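Local coordinates for p22 protein (Trypanosoma brucei, PDB 3JV1) that acts as an accessory factor for the RNA editing of cytochrome oxidase subunit II and belongs to the Mam33 family, at residues R13-E18 / D169-L174; G41-T46 / T61-S66. All coordinates share one frame; numbering follows the deposited sequence.

Contact 1 (R13-E18 / D169-L174); sequences RELEDE and DYEEWL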
loop_
_atom_site.group_PDB
_atom_site.type_symbol
_atom_site.label_atom_id
_atom_site.label_comp_id
_atom_site.label_asym_id
_atom_site.label_seq_id
_atom_site.Cartn_x
_atom_site.Cartn_y
_atom_site.Cartn_z
ATOM N N ARG A 13 -1.605 5.910 35.783
ATOM C CA ARG A 13 -1.892 4.651 36.460
ATOM C C ARG A 13 -1.330 3.464 35.671
ATOM O O ARG A 13 -0.722 2.560 36.237
ATOM C CB ARG A 13 -3.404 4.497 36.639
ATOM C CG ARG A 13 -3.862 3.112 37.077
ATOM C CD ARG A 13 -5.365 3.100 37.310
ATOM N NE ARG A 13 -5.905 1.747 37.372
ATOM C CZ ARG A 13 -7.192 1.463 37.539
ATOM N NH1 ARG A 13 -8.080 2.439 37.662
ATOM N NH2 ARG A 13 -7.591 0.202 37.577
ATOM N N GLU A 14 -1.535 3.469 34.361
ATOM C CA GLU A 14 -1.044 2.383 33.530
ATOM C C GLU A 14 0.475 2.352 33.541
ATOM O O GLU A 14 1.069 1.287 33.664
ATOM C CB GLU A 14 -1.581 2.525 32.105
ATOM C CG GLU A 14 -1.090 1.474 31.108
ATOM C CD GLU A 14 -1.323 0.035 31.556
ATOM O OE1 GLU A 14 -2.057 -0.191 32.546
ATOM O OE2 GLU A 14 -0.766 -0.874 30.901
ATOM N N LEU A 15 1.105 3.519 33.441
ATOM C CA LEU A 15 2.565 3.599 33.446
ATOM C C LEU A 15 3.109 3.002 34.744
ATOM O O LEU A 15 4.079 2.241 34.731
ATOM C CB LEU A 15 3.031 5.057 33.331
ATOM C CG LEU A 15 4.281 5.366 32.491
ATOM C CD1 LEU A 15 4.864 6.699 32.945
ATOM C CD2 LEU A 15 5.327 4.267 32.635
ATOM N N GLU A 16 2.484 3.353 35.863
ATOM C CA GLU A 16 2.915 2.839 37.156
ATOM C C GLU A 16 2.679 1.343 37.258
ATOM O O GLU A 16 3.545 0.617 37.734
ATOM C CB GLU A 16 2.187 3.556 38.296
ATOM C CG GLU A 16 2.482 5.044 38.370
ATOM C CD GLU A 16 1.787 5.729 39.534
ATOM O OE1 GLU A 16 0.540 5.638 39.637
ATOM O OE2 GLU A 16 2.489 6.365 40.350
ATOM N N ASP A 17 1.513 0.877 36.813
ATOM C CA ASP A 17 1.212 -0.555 36.873
ATOM C C ASP A 17 2.137 -1.358 35.960
ATOM O O ASP A 17 2.726 -2.347 36.379
ATOM C CB ASP A 17 -0.246 -0.828 36.479
ATOM C CG ASP A 17 -1.238 -0.259 37.473
ATOM O OD1 ASP A 17 -0.803 0.222 38.541
ATOM O OD2 ASP A 17 -2.453 -0.294 37.183
ATOM N N GLU A 18 2.254 -0.926 34.711
ATOM C CA GLU A 18 3.106 -1.591 33.730
ATOM C C GLU A 18 4.504 -1.889 34.287
ATOM O O GLU A 18 4.982 -3.020 34.207
ATOM C CB GLU A 18 3.216 -0.721 32.477
ATOM C CG GLU A 18 4.202 -1.214 31.432
ATOM C CD GLU A 18 3.846 -2.567 30.832
ATOM O OE1 GLU A 18 2.730 -3.079 31.073
ATOM O OE2 GLU A 18 4.696 -3.118 30.096
ATOM N N ASP A 169 8.847 1.572 23.869
ATOM C CA ASP A 169 7.990 2.476 23.108
ATOM C C ASP A 169 6.632 2.618 23.778
ATOM O O ASP A 169 6.040 3.695 23.775
ATOM C CB ASP A 169 7.794 1.976 21.670
ATOM C CG ASP A 169 9.022 2.186 20.803
ATOM O OD1 ASP A 169 9.928 2.951 21.202
ATOM O OD2 ASP A 169 9.071 1.592 19.708
ATOM N N TYR A 170 6.149 1.524 24.352
ATOM C CA TYR A 170 4.861 1.525 25.032
ATOM C C TYR A 170 4.871 2.448 26.239
ATOM O O TYR A 170 3.927 3.196 26.454
ATOM C CB TYR A 170 4.482 0.119 25.494
ATOM C CG TYR A 170 3.194 0.102 26.279
ATOM C CD1 TYR A 170 2.020 0.614 25.728
ATOM C CD2 TYR A 170 3.143 -0.418 27.575
ATOM C CE1 TYR A 170 0.828 0.611 26.439
ATOM C CE2 TYR A 170 1.949 -0.427 28.299
ATOM C CZ TYR A 170 0.797 0.090 27.722
ATOM O OH TYR A 170 -0.387 0.095 28.417
ATOM N N GLU A 171 5.937 2.389 27.029
ATOM C CA GLU A 171 6.037 3.238 28.209
ATOM C C GLU A 171 6.229 4.699 27.822
ATOM O O GLU A 171 5.736 5.593 28.498
ATOM C CB GLU A 171 7.199 2.792 29.098
ATOM C CG GLU A 171 7.077 1.362 29.575
ATOM C CD GLU A 171 8.176 0.973 30.543
ATOM O OE1 GLU A 171 8.413 -0.244 30.712
ATOM O OE2 GLU A 171 8.790 1.883 31.142
ATOM N N GLU A 172 6.956 4.936 26.739
ATOM C CA GLU A 172 7.193 6.295 26.279
ATOM C C GLU A 172 5.866 6.832 25.728
ATOM O O GLU A 172 5.561 8.020 25.847
ATOM C CB GLU A 172 8.283 6.282 25.208
ATOM C CG GLU A 172 8.890 7.633 24.887
ATOM C CD GLU A 172 8.115 8.377 23.832
ATOM O OE1 GLU A 172 7.602 7.706 22.910
ATOM O OE2 GLU A 172 8.032 9.625 23.916
ATOM N N TRP A 173 5.078 5.929 25.148
ATOM C CA TRP A 173 3.761 6.248 24.597
ATOM C C TRP A 173 2.868 6.755 25.738
ATOM O O TRP A 173 2.284 7.828 25.650
ATOM C CB TRP A 173 3.172 4.981 23.971
ATOM C CG TRP A 173 1.785 5.104 23.395
ATOM C CD1 TRP A 173 1.446 5.572 22.162
ATOM C CD2 TRP A 173 0.568 4.657 24.005
ATOM N NE1 TRP A 173 0.096 5.432 21.957
ATOM C CE2 TRP A 173 -0.468 4.873 23.075
ATOM C CE3 TRP A 173 0.255 4.092 25.250
ATOM C CZ2 TRP A 173 -1.803 4.543 23.346
ATOM C CZ3 TRP A 173 -1.071 3.764 25.523
ATOM C CH2 TRP A 173 -2.084 3.990 24.571
ATOM N N LEU A 174 2.787 5.986 26.817
ATOM C CA LEU A 174 1.978 6.363 27.983
ATOM C C LEU A 174 2.396 7.720 28.544
ATOM O O LEU A 174 1.561 8.585 28.800
ATOM C CB LEU A 174 2.114 5.314 29.089
ATOM C CG LEU A 174 1.531 3.923 28.833
ATOM C CD1 LEU A 174 1.992 2.952 29.916
ATOM C CD2 LEU A 174 0.015 4.018 28.802
#
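Leu15 and Leu174 mark the level at which two nearly antiparallel helical segments, Arg13-Glu18 and Asp169-Leu174, meet: their CA atoms lie 6.2 Å apart, and the axes approach to 9.6 Å at an angle of 151°. The apolar centre is made by these two leucines, whose side chains run past one another in antiparallel fashion. CG of Leu15 rests on CB of Leu174 at 4.0 Å, while CD1 of Leu174 reaches the Leu15 backbone, 3.6 Å from CA. Leu174 serves several neighbours at once, because its CD2 also presses on CG of Glu14 and its CD1 lies over one face of the Tyr170 ring, toward the rim.

Beside the leucines, Glu14 and Tyr170, the latter a turn before Leu174, make the contact polar. The Tyr170 hydroxyl donates a hydrogen bond of 2.7 Å from OH to OE2 of Glu14, arriving on the anti side of the carboxylate and 25° out of its plane. Glu14 sets its CG anti to the backbone N (chi1 178°) and then bends at chi2, which brings the carboxylate across the end of the ring. Glu18 repeats this shape one turn later; its carboxyl carbon CD lies 3.8 Å from CE2 of Tyr170, at the ring edge, with the carboxylate nearly perpendicular to the ring. Arg21 forms salt bridges with both Glu14 OE2 and Glu18 OE1, so the OE2 that accepts the tyrosine hydrogen bond is also paired with a cation. Gln167 bonds to Glu18 OE2 and Glu171 OE1, bridging two carboxylates of like charge.

The pair joins the N-terminal helix 2-18 to the long C-terminal helix 152-181 as a buried antiparallel packing, while Tyr125 of the second subunit packs on Tyr170 and Val101 O, on strand 95-104 of that subunit, accepts a hydrogen bond from Trp173 NE1.

Contact 2 (G41-T46 / T61-S66); sequences GVTHFT and TGEDRS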
loop_
_atom_site.group_PDB
_atom_site.type_symbol
_atom_site.label_atom_id
_atom_site.label_comp_id
_atom_site.label_asym_id
_atom_site.label_seq_id
_atom_site.Cartn_x
_atom_site.Cartn_y
_atom_site.Cartn_z
ATOM N N GLY A 41 10.362 5.317 19.756
ATOM C CA GLY A 41 9.193 5.671 18.965
ATOM C C GLY A 41 9.223 5.197 17.522
ATOM O O GLY A 41 8.227 5.313 16.811
ATOM N N VAL A 42 10.369 4.682 17.085
ATOM C CA VAL A 42 10.521 4.176 15.728
ATOM C C VAL A 42 10.598 2.655 15.819
ATOM O O VAL A 42 11.563 2.107 16.344
ATOM C CB VAL A 42 11.807 4.715 15.070
ATOM C CG1 VAL A 42 11.944 4.159 13.672
ATOM C CG2 VAL A 42 11.767 6.235 15.019
ATOM N N THR A 43 9.575 1.977 15.312
ATOM C CA THR A 43 9.523 0.523 15.374
ATOM C C THR A 43 10.329 -0.184 14.272
ATOM O O THR A 43 10.958 -1.214 14.522
ATOM C CB THR A 43 8.040 0.041 15.382
ATOM O OG1 THR A 43 7.983 -1.393 15.375
ATOM C CG2 THR A 43 7.309 0.576 14.180
ATOM N N HIS A 44 10.338 0.370 13.065
ATOM C CA HIS A 44 11.087 -0.241 11.968
ATOM C C HIS A 44 12.533 0.249 11.878
ATOM O O HIS A 44 12.856 1.112 11.074
ATOM C CB HIS A 44 10.362 0.009 10.645
ATOM C CG HIS A 44 9.028 -0.665 10.562
ATOM N ND1 HIS A 44 8.138 -0.433 9.539
ATOM C CD2 HIS A 44 8.434 -1.566 11.380
ATOM C CE1 HIS A 44 7.052 -1.159 9.728
ATOM N NE2 HIS A 44 7.207 -1.857 10.839
ATOM N N PHE A 45 13.402 -0.321 12.700
ATOM C CA PHE A 45 14.804 0.067 12.722
ATOM C C PHE A 45 15.630 -0.635 11.642
ATOM O O PHE A 45 15.162 -1.560 10.968
ATOM C CB PHE A 45 15.399 -0.231 14.105
ATOM C CG PHE A 45 15.366 -1.689 14.487
ATOM C CD1 PHE A 45 16.397 -2.544 14.113
ATOM C CD2 PHE A 45 14.299 -2.207 15.223
ATOM C CE1 PHE A 45 16.371 -3.893 14.466
ATOM C CE2 PHE A 45 14.257 -3.555 15.582
ATOM C CZ PHE A 45 15.296 -4.404 15.204
ATOM N N THR A 46 16.867 -0.184 11.477
ATOM C CA THR A 46 17.747 -0.779 10.487
ATOM C C THR A 46 19.066 -1.177 11.140
ATOM O O THR A 46 19.518 -0.537 12.087
ATOM C CB THR A 46 18.046 0.202 9.344
ATOM O OG1 THR A 46 18.858 1.268 9.841
ATOM C CG2 THR A 46 16.766 0.783 8.788
ATOM N N THR A 61 10.519 -4.253 7.838
ATOM C CA THR A 61 9.498 -3.696 6.967
ATOM C C THR A 61 8.074 -3.862 7.494
ATOM O O THR A 61 7.127 -3.354 6.894
ATOM C CB THR A 61 9.578 -4.305 5.542
ATOM O OG1 THR A 61 9.463 -5.727 5.620
ATOM C CG2 THR A 61 10.891 -3.948 4.878
ATOM N N GLY A 62 7.916 -4.571 8.607
ATOM C CA GLY A 62 6.586 -4.740 9.160
ATOM C C GLY A 62 6.348 -5.993 9.974
ATOM O O GLY A 62 7.267 -6.765 10.248
ATOM N N GLU A 63 5.091 -6.163 10.373
ATOM C CA GLU A 63 4.619 -7.305 11.154
ATOM C C GLU A 63 3.375 -7.713 10.380
ATOM O O GLU A 63 2.631 -6.846 9.930
ATOM C CB GLU A 63 4.235 -6.864 12.566
ATOM C CG GLU A 63 5.313 -6.077 13.304
ATOM C CD GLU A 63 5.595 -4.719 12.673
ATOM O OE1 GLU A 63 4.644 -3.924 12.517
ATOM O OE2 GLU A 63 6.767 -4.443 12.338
ATOM N N ASP A 64 3.117 -9.006 10.225
ATOM C CA ASP A 64 1.963 -9.385 9.416
ATOM C C ASP A 64 1.057 -10.525 9.855
ATOM O O ASP A 64 1.337 -11.248 10.811
ATOM C CB ASP A 64 2.441 -9.691 7.996
ATOM C CG ASP A 64 3.203 -10.999 7.916
ATOM O OD1 ASP A 64 4.090 -11.215 8.771
ATOM O OD2 ASP A 64 2.918 -11.806 7.004
ATOM N N ARG A 65 -0.035 -10.649 9.097
ATOM C CA ARG A 65 -1.071 -11.668 9.247
ATOM C C ARG A 65 -1.546 -11.943 10.665
ATOM O O ARG A 65 -0.761 -11.895 11.609
ATOM C CB ARG A 65 -0.586 -12.981 8.625
ATOM C CG ARG A 65 -1.698 -13.871 8.099
ATOM C CD ARG A 65 -1.712 -13.871 6.578
ATOM N NE ARG A 65 -1.812 -12.524 6.019
ATOM C CZ ARG A 65 -1.727 -12.243 4.721
ATOM N NH1 ARG A 65 -1.538 -13.217 3.837
ATOM N NH2 ARG A 65 -1.829 -10.988 4.302
ATOM N N SER A 66 -2.839 -12.229 10.809
ATOM C CA SER A 66 -3.393 -12.554 12.119
ATOM C C SER A 66 -2.497 -13.701 12.563
ATOM O O SER A 66 -2.139 -14.556 11.750
ATOM C CB SER A 66 -4.846 -13.029 11.993
ATOM O OG SER A 66 -5.423 -13.263 13.267
#
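His44 and Thr61 bring the two backbones closest, with 6.3 Å between their CA atoms, where an irregular loop, Gly41-Thr46, passes Thr61-Ser66, which leads out of strand 54-63. His44 is the centre of an inverse gamma turn, closed by a weak bond from Phe45 N to Thr43 O, and Thr61 and Gly62 together face Thr73 as a classic beta bulge.

Nearly all of the contact is borne by the imidazole of His44. A chi1 of -65° turns it away from its own carbonyl carbon, and the ring lies against the peptide that joins Thr61 to Gly62. Thr61 C and Gly62 N both sit over one ring face, displaced toward the rim, 3.6 and 3.5 Å above its plane. Over the same face, CE1 of His44 lies 3.6 Å from Thr61 O and NE2 3.4 Å from Gly62 CA. Gly62 has no side chain, and the close approach of the ring is made to its main chain.

The side chains of Glu63 and His44 extend toward each other, and the carboxylate reaches the ring edge. Bent at chi2, the Glu63 chain curls back so that OE2 stands 3.0 Å from His44 NE2, with the carboxylate and imidazole planes 46° apart. The hydrogen bond from NE2 is weak, its N-H...O angle being 132°.

In chemical terms, a single bent bond and a ring laid on a peptide make a modest link at the protein surface. Alongside it, Phe45 pairs its backbone with Leu60, the His44 backbone hydrogen-bonds to the second subunit, and Ser122 of that subunit packs on His44. The nearby carboxylate of Glu63 would tend to favour a protonated imidazole.

From the N terminus the chain first runs through helix 2-18, whose last turns form one half of contact 1. It then enters the sheet at strand 35-37, after which the loop 41-46 and the end of strand 54-63 come together in contact 2, closing a short loop that holds mostly strand. Only after the remaining strands and the helices that follow does helix 152-181 return to complete contact 1, so contact 2 is nested inside the much longer loop that contact 1 closes. Their centres lie about 20 Å apart, yet Asp169 OD1 and Gly41 N, 2.8 Å apart, join them by a probable hydrogen bond, tying helix 152-181 to the loop between strands 35-37 and 46-51. Both also touch the second subunit.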